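Local coordinates for MHC class I protein (Ginglymostoma cirratum, PDB 6LUP) that probably presents peptides at the cell surface for recognition by T cells, as a shark MHC class I heavy chain, at residues A[48-57]-A[165-176]. Numbering follows the deposited sequence.
Sequences WVKESEGPEY and WLQKYLKNGNVE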
ATOM      1  N   TRP A  48       1.596  19.408  -1.027  1.00 42.61           N
ATOM      2  CA  TRP A  48       0.981  20.022  -2.202  1.00 42.59           C
ATOM      3  C   TRP A  48      -0.539  20.151  -2.074  1.00 41.87           C
ATOM      4  O   TRP A  48      -1.107  21.192  -2.421  1.00 42.30           O
ATOM      5  CB  TRP A  48       1.389  19.312  -3.503  1.00 42.27           C
ATOM      6  CG  TRP A  48       0.908  17.897  -3.652  1.00 40.95           C
ATOM      7  CD1 TRP A  48       1.619  16.766  -3.399  1.00 40.52           C
ATOM      8  CD2 TRP A  48      -0.382  17.465  -4.115  1.00 40.02           C
ATOM      9  NE1 TRP A  48       0.856  15.657  -3.663  1.00 39.54           N
ATOM     10  CE2 TRP A  48      -0.377  16.055  -4.103  1.00 39.23           C
ATOM     11  CE3 TRP A  48      -1.542  18.132  -4.535  1.00 39.69           C
ATOM     12  CZ2 TRP A  48      -1.486  15.297  -4.490  1.00 38.40           C
ATOM     13  CZ3 TRP A  48      -2.644  17.377  -4.915  1.00 39.01           C
ATOM     14  CH2 TRP A  48      -2.604  15.973  -4.893  1.00 38.19           C
ATOM     15  N   VAL A  49      -1.184  19.111  -1.548  1.00 40.50           N
ATOM     16  CA  VAL A  49      -2.631  19.138  -1.345  1.00 39.88           C
ATOM     17  C   VAL A  49      -3.003  20.047  -0.170  1.00 40.73           C
ATOM     18  O   VAL A  49      -4.061  20.687  -0.187  1.00 40.71           O
ATOM     19  CB  VAL A  49      -3.238  17.715  -1.201  1.00 38.55           C
ATOM     20  CG1 VAL A  49      -2.879  17.084   0.140  1.00 38.29           C
ATOM     21  CG2 VAL A  49      -4.750  17.748  -1.394  1.00 37.77           C
ATOM     22  N   LYS A  50      -2.128  20.119   0.830  1.00 41.54           N
ATOM     23  CA  LYS A  50      -2.345  21.003   1.971  1.00 43.01           C
ATOM     24  C   LYS A  50      -2.334  22.468   1.525  1.00 44.15           C
ATOM     25  O   LYS A  50      -3.176  23.254   1.953  1.00 43.91           O
ATOM     26  CB  LYS A  50      -1.290  20.763   3.051  1.00 44.07           C
ATOM     27  CG  LYS A  50      -1.565  21.471   4.370  1.00 45.42           C
ATOM     28  CD  LYS A  50      -0.271  21.873   5.058  1.00 47.43           C
ATOM     29  CE  LYS A  50       0.330  20.753   5.900  1.00 48.12           C
ATOM     30  NZ  LYS A  50       0.011  20.915   7.349  1.00 49.06           N
ATOM     31  N   GLU A  51      -1.384  22.807   0.655  1.00 45.33           N
ATOM     32  CA  GLU A  51      -1.224  24.160   0.130  1.00 46.80           C
ATOM     33  C   GLU A  51      -2.344  24.558  -0.821  1.00 46.19           C
ATOM     34  O   GLU A  51      -2.779  25.710  -0.818  1.00 47.27           O
ATOM     35  CB  GLU A  51       0.104  24.282  -0.619  1.00 48.70           C
ATOM     36  CG  GLU A  51       1.327  24.443   0.266  1.00 51.36           C
ATOM     37  CD  GLU A  51       2.633  24.222  -0.485  1.00 53.45           C
ATOM     38  OE1 GLU A  51       3.701  24.632   0.031  1.00 55.24           O
ATOM     39  OE2 GLU A  51       2.601  23.635  -1.592  1.00 53.50           O
ATOM     40  N   SER A  52      -2.802  23.607  -1.629  1.00 44.57           N
ATOM     41  CA  SER A  52      -3.660  23.922  -2.771  1.00 43.95           C
ATOM     42  C   SER A  52      -5.151  23.757  -2.514  1.00 42.95           C
ATOM     43  O   SER A  52      -5.966  24.130  -3.359  1.00 43.43           O
ATOM     44  CB  SER A  52      -3.247  23.105  -4.004  1.00 43.82           C
ATOM     45  OG  SER A  52      -3.410  21.713  -3.787  1.00 42.49           O
ATOM     46  N   GLU A  53      -5.515  23.204  -1.363  1.00 41.72           N
ATOM     47  CA  GLU A  53      -6.924  23.018  -1.046  1.00 40.39           C
ATOM     48  C   GLU A  53      -7.356  23.834   0.157  1.00 40.58           C
ATOM     49  O   GLU A  53      -6.826  23.671   1.259  1.00 40.67           O
ATOM     50  CB  GLU A  53      -7.265  21.536  -0.865  1.00 39.64           C
ATOM     51  CG  GLU A  53      -7.208  20.715  -2.148  1.00 39.34           C
ATOM     52  CD  GLU A  53      -8.139  21.224  -3.242  1.00 40.05           C
ATOM     53  OE1 GLU A  53      -9.021  22.073  -2.966  1.00 40.32           O
ATOM     54  OE2 GLU A  53      -7.992  20.768  -4.396  1.00 40.12           O
ATOM     55  N   GLY A  54      -8.330  24.712  -0.076  1.00 40.63           N
ATOM     56  CA  GLY A  54      -8.837  25.616   0.946  1.00 40.33           C
ATOM     57  C   GLY A  54      -9.756  24.937   1.944  1.00 39.39           C
ATOM     58  O   GLY A  54     -10.009  23.733   1.846  1.00 38.27           O
ATOM     59  N   PRO A  55     -10.260  25.713   2.918  1.00 39.69           N
ATOM     60  CA  PRO A  55     -11.151  25.238   3.977  1.00 39.17           C
ATOM     61  C   PRO A  55     -12.317  24.375   3.479  1.00 38.09           C
ATOM     62  O   PRO A  55     -12.604  23.338   4.078  1.00 37.41           O
ATOM     63  CB  PRO A  55     -11.669  26.539   4.594  1.00 39.81           C
ATOM     64  CG  PRO A  55     -10.535  27.485   4.420  1.00 40.84           C
ATOM     65  CD  PRO A  55      -9.907  27.133   3.097  1.00 40.73           C
ATOM     66  N   GLU A  56     -12.960  24.792   2.390  1.00 37.92           N
ATOM     67  CA  GLU A  56     -14.142  24.103   1.871  1.00 37.41           C
ATOM     68  C   GLU A  56     -13.859  22.664   1.459  1.00 36.07           C
ATOM     69  O   GLU A  56     -14.680  21.769   1.689  1.00 35.38           O
ATOM     70  CB  GLU A  56     -14.769  24.885   0.714  1.00 38.72           C
ATOM     71  CG  GLU A  56     -15.649  26.029   1.194  1.00 41.00           C
ATOM     72  CD  GLU A  56     -16.342  26.775   0.064  1.00 42.70           C
ATOM     73  OE1 GLU A  56     -16.512  26.179  -1.034  1.00 43.06           O
ATOM     74  OE2 GLU A  56     -16.724  27.955   0.284  1.00 43.17           O
ATOM     75  N   TYR A  57     -12.691  22.447   0.864  1.00 35.28           N
ATOM     76  CA  TYR A  57     -12.265  21.117   0.477  1.00 34.41           C
ATOM     77  C   TYR A  57     -12.174  20.166   1.677  1.00 34.14           C
ATOM     78  O   TYR A  57     -12.702  19.053   1.637  1.00 33.71           O
ATOM     79  CB  TYR A  57     -10.923  21.179  -0.251  1.00 34.49           C
ATOM     80  CG  TYR A  57     -10.392  19.821  -0.636  1.00 33.77           C
ATOM     81  CD1 TYR A  57      -9.650  19.059   0.268  1.00 33.67           C
ATOM     82  CD2 TYR A  57     -10.632  19.296  -1.901  1.00 33.43           C
ATOM     83  CE1 TYR A  57      -9.163  17.808  -0.079  1.00 33.26           C
ATOM     84  CE2 TYR A  57     -10.150  18.048  -2.261  1.00 33.20           C
ATOM     85  CZ  TYR A  57      -9.417  17.307  -1.346  1.00 32.99           C
ATOM     86  OH  TYR A  57      -8.934  16.069  -1.697  1.00 32.45           O
ATOM     87  N   TRP A 165     -11.108  15.750 -10.703  1.00 37.85           N
ATOM     88  CA  TRP A 165     -10.250  16.076  -9.561  1.00 36.98           C
ATOM     89  C   TRP A 165      -8.849  15.477  -9.688  1.00 36.98           C
ATOM     90  O   TRP A 165      -7.865  16.105  -9.282  1.00 36.87           O
ATOM     91  CB  TRP A 165     -10.910  15.665  -8.243  1.00 36.03           C
ATOM     92  CG  TRP A 165     -12.000  16.602  -7.851  1.00 35.91           C
ATOM     93  CD1 TRP A 165     -13.295  16.587  -8.291  1.00 35.94           C
ATOM     94  CD2 TRP A 165     -11.889  17.723  -6.966  1.00 35.79           C
ATOM     95  NE1 TRP A 165     -13.999  17.624  -7.728  1.00 35.97           N
ATOM     96  CE2 TRP A 165     -13.161  18.341  -6.914  1.00 35.91           C
ATOM     97  CE3 TRP A 165     -10.840  18.264  -6.211  1.00 35.70           C
ATOM     98  CZ2 TRP A 165     -13.417  19.471  -6.124  1.00 35.92           C
ATOM     99  CZ3 TRP A 165     -11.091  19.390  -5.432  1.00 36.18           C
ATOM    100  CH2 TRP A 165     -12.374  19.981  -5.392  1.00 36.08           C
ATOM    101  N   LEU A 166      -8.757  14.276 -10.260  1.00 36.83           N
ATOM    102  CA  LEU A 166      -7.454  13.678 -10.546  1.00 37.10           C
ATOM    103  C   LEU A 166      -6.631  14.631 -11.412  1.00 38.31           C
ATOM    104  O   LEU A 166      -5.450  14.850 -11.147  1.00 38.43           O
ATOM    105  CB  LEU A 166      -7.586  12.302 -11.211  1.00 36.74           C
ATOM    106  CG  LEU A 166      -6.281  11.621 -11.665  1.00 37.13           C
ATOM    107  CD1 LEU A 166      -5.291  11.415 -10.523  1.00 36.40           C
ATOM    108  CD2 LEU A 166      -6.555  10.300 -12.371  1.00 37.28           C
ATOM    109  N   GLN A 167      -7.272  15.221 -12.419  1.00 39.46           N
ATOM    110  CA  GLN A 167      -6.615  16.182 -13.304  1.00 41.03           C
ATOM    111  C   GLN A 167      -6.156  17.444 -12.579  1.00 40.95           C
ATOM    112  O   GLN A 167      -5.113  18.013 -12.911  1.00 41.55           O
ATOM    113  CB  GLN A 167      -7.516  16.523 -14.490  1.00 42.28           C
ATOM    114  CG  GLN A 167      -7.362  15.533 -15.633  1.00 43.92           C
ATOM    115  CD  GLN A 167      -8.492  15.594 -16.637  1.00 45.60           C
ATOM    116  OE1 GLN A 167      -9.482  16.302 -16.442  1.00 46.43           O
ATOM    117  NE2 GLN A 167      -8.352  14.842 -17.724  1.00 46.65           N
ATOM    118  N   LYS A 168      -6.930  17.862 -11.581  1.00 40.20           N
ATOM    119  CA  LYS A 168      -6.572  19.003 -10.758  1.00 40.21           C
ATOM    120  C   LYS A 168      -5.380  18.648  -9.879  1.00 39.87           C
ATOM    121  O   LYS A 168      -4.432  19.424  -9.765  1.00 40.81           O
ATOM    122  CB  LYS A 168      -7.759  19.439  -9.898  1.00 39.77           C
ATOM    123  CG  LYS A 168      -7.512  20.711  -9.101  1.00 40.25           C
ATOM    124  CD  LYS A 168      -8.528  20.876  -7.987  1.00 39.64           C
ATOM    125  CE  LYS A 168      -8.370  22.227  -7.317  1.00 40.38           C
ATOM    126  NZ  LYS A 168      -9.307  22.372  -6.174  1.00 40.04           N
ATOM    127  N   TYR A 169      -5.434  17.466  -9.271  1.00 38.92           N
ATOM    128  CA  TYR A 169      -4.347  16.974  -8.429  1.00 38.49           C
ATOM    129  C   TYR A 169      -3.032  16.874  -9.195  1.00 39.36           C
ATOM    130  O   TYR A 169      -1.986  17.274  -8.688  1.00 39.68           O
ATOM    131  CB  TYR A 169      -4.699  15.616  -7.816  1.00 37.08           C
ATOM    132  CG  TYR A 169      -5.868  15.634  -6.849  1.00 35.83           C
ATOM    133  CD1 TYR A 169      -6.146  16.755  -6.066  1.00 35.68           C
ATOM    134  CD2 TYR A 169      -6.674  14.507  -6.693  1.00 34.88           C
ATOM    135  CE1 TYR A 169      -7.208  16.763  -5.177  1.00 34.98           C
ATOM    136  CE2 TYR A 169      -7.737  14.502  -5.803  1.00 34.13           C
ATOM    137  CZ  TYR A 169      -8.000  15.628  -5.048  1.00 34.25           C
ATOM    138  OH  TYR A 169      -9.055  15.620  -4.165  1.00 33.48           O
ATOM    139  N   LEU A 170      -3.096  16.352 -10.417  1.00 40.13           N
ATOM    140  CA  LEU A 170      -1.914  16.233 -11.274  1.00 41.52           C
ATOM    141  C   LEU A 170      -1.277  17.583 -11.606  1.00 43.36           C
ATOM    142  O   LEU A 170      -0.059  17.681 -11.729  1.00 44.53           O
ATOM    143  CB  LEU A 170      -2.240  15.463 -12.557  1.00 41.34           C
ATOM    144  CG  LEU A 170      -2.503  13.961 -12.395  1.00 40.34           C
ATOM    145  CD1 LEU A 170      -3.177  13.401 -13.635  1.00 40.99           C
ATOM    146  CD2 LEU A 170      -1.232  13.185 -12.084  1.00 40.29           C
ATOM    147  N   LYS A 171      -2.096  18.622 -11.744  1.00 44.58           N
ATOM    148  CA  LYS A 171      -1.579  19.973 -11.923  1.00 46.29           C
ATOM    149  C   LYS A 171      -0.974  20.507 -10.620  1.00 45.96           C
ATOM    150  O   LYS A 171       0.178  20.938 -10.601  1.00 46.89           O
ATOM    151  CB  LYS A 171      -2.673  20.904 -12.456  1.00 48.11           C
ATOM    152  CG  LYS A 171      -2.323  22.386 -12.435  1.00 51.06           C
ATOM    153  CD  LYS A 171      -3.589  23.235 -12.363  1.00 53.13           C
ATOM    154  CE  LYS A 171      -3.322  24.607 -11.755  1.00 54.77           C
ATOM    155  NZ  LYS A 171      -4.585  25.270 -11.315  1.00 54.71           N
ATOM    156  N   ASN A 172      -1.743  20.460  -9.533  1.00 44.93           N
ATOM    157  CA  ASN A 172      -1.312  21.020  -8.246  1.00 44.71           C
ATOM    158  C   ASN A 172      -0.186  20.261  -7.547  1.00 44.47           C
ATOM    159  O   ASN A 172       0.565  20.846  -6.768  1.00 45.04           O
ATOM    160  CB  ASN A 172      -2.504  21.174  -7.296  1.00 43.92           C
ATOM    161  CG  ASN A 172      -3.411  22.335  -7.672  1.00 44.56           C
ATOM    162  OD1 ASN A 172      -4.606  22.318  -7.376  1.00 44.09           O
ATOM    163  ND2 ASN A 172      -2.850  23.352  -8.321  1.00 45.76           N
ATOM    164  N   GLY A 173      -0.084  18.961  -7.806  1.00 43.83           N
ATOM    165  CA  GLY A 173       0.975  18.136  -7.230  1.00 44.01           C
ATOM    166  C   GLY A 173       1.999  17.732  -8.270  1.00 44.92           C
ATOM    167  O   GLY A 173       2.771  16.804  -8.060  1.00 44.83           O
ATOM    168  N   ASN A 174       1.997  18.454  -9.387  1.00 46.33           N
ATOM    169  CA  ASN A 174       2.837  18.175 -10.552  1.00 47.62           C
ATOM    170  C   ASN A 174       4.252  17.684 -10.252  1.00 48.33           C
ATOM    171  O   ASN A 174       4.602  16.555 -10.606  1.00 48.18           O
ATOM    172  CB  ASN A 174       2.876  19.406 -11.466  1.00 48.64           C
ATOM    173  CG  ASN A 174       3.681  19.179 -12.731  1.00 49.42           C
ATOM    174  OD1 ASN A 174       4.356  20.088 -13.206  1.00 50.70           O
ATOM    175  ND2 ASN A 174       3.609  17.970 -13.286  1.00 48.70           N
ATOM    176  N   VAL A 175       5.065  18.521  -9.613  1.00 49.40           N
ATOM    177  CA  VAL A 175       6.465  18.157  -9.372  1.00 50.34           C
ATOM    178  C   VAL A 175       6.573  17.047  -8.328  1.00 48.88           C
ATOM    179  O   VAL A 175       7.384  16.127  -8.463  1.00 48.69           O
ATOM    180  CB  VAL A 175       7.361  19.376  -9.022  1.00 52.01           C
ATOM    181  CG1 VAL A 175       6.940  20.030  -7.715  1.00 52.53           C
ATOM    182  CG2 VAL A 175       8.820  18.963  -8.947  1.00 53.14           C
ATOM    183  N   GLU A 176       5.720  17.128  -7.312  1.00 47.84           N
ATOM    184  CA  GLU A 176       5.683  16.149  -6.236  1.00 46.45           C
ATOM    185  C   GLU A 176       5.274  14.767  -6.741  1.00 45.12           C
ATOM    186  O   GLU A 176       5.611  13.757  -6.129  1.00 43.98           O
ATOM    187  CB  GLU A 176       4.732  16.605  -5.127  1.00 46.42           C
ATOM    188  CG  GLU A 176       5.157  17.874  -4.395  1.00 48.11           C
ATOM    189  CD  GLU A 176       4.819  19.162  -5.143  1.00 49.34           C
ATOM    190  OE1 GLU A 176       5.291  20.235  -4.710  1.00 50.94           O
ATOM    191  OE2 GLU A 176       4.091  19.113  -6.163  1.00 49.41           O
TER
HETATM  192  O   HOH W   1      -5.278  20.283  -5.305  1.00 31.25           O
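W48 lays its indole against the end of the helix that closes in residues 165-172. The CA of G173 sits 3.7 Å from the centroid of the five-membered ring of W48, a CH-pi contact over the face, and V49 CB lies against the opposite face, toward its rim. Glycine suits this place because a side chain here would run into the indole. With chi1 at 66°, CG of W48 lies between the backbone N and the carbonyl carbon, which carries the ring across to Y169, where W48 CH2 meets Y169 CB at 3.6 Å; E176 packs its CB against W48 CD1.

Farther along, chi1 of E53 sets its CG over the centre of the Y57 ring, and the bend at chi2 (-58°) turns the carboxylate to the extended chain of K168. NZ of K168 reaches OE2 of E53 at 2.7 Å on the syn lone pair, a salt bridge. A water is hydrogen-bonded to E53 OE2, 2.9 Å away, and to S52 OG and N172 OD1; with two protons to give, it cannot donate to all three at once. S52 OG in turn donates to W48 O, and the water joins the end of helix 47-52, through S52, to N172 at the end of helix 148-172.

Y57 and Y169 approach from opposite directions, and their OH atoms share a short hydrogen bond of 2.5 Å. W165 CZ3 lies 3.6 Å from Y57 CD2, the ring planes 44° apart. Y169 OH also bonds the backbone of the bound peptide, while W165 meets an aromatic side chain of the peptide. Paired tyrosines and a tryptophan where the two groove helices draw together are characteristic of the closed A-pocket end of the MHC class I groove, which holds the peptide N-terminus.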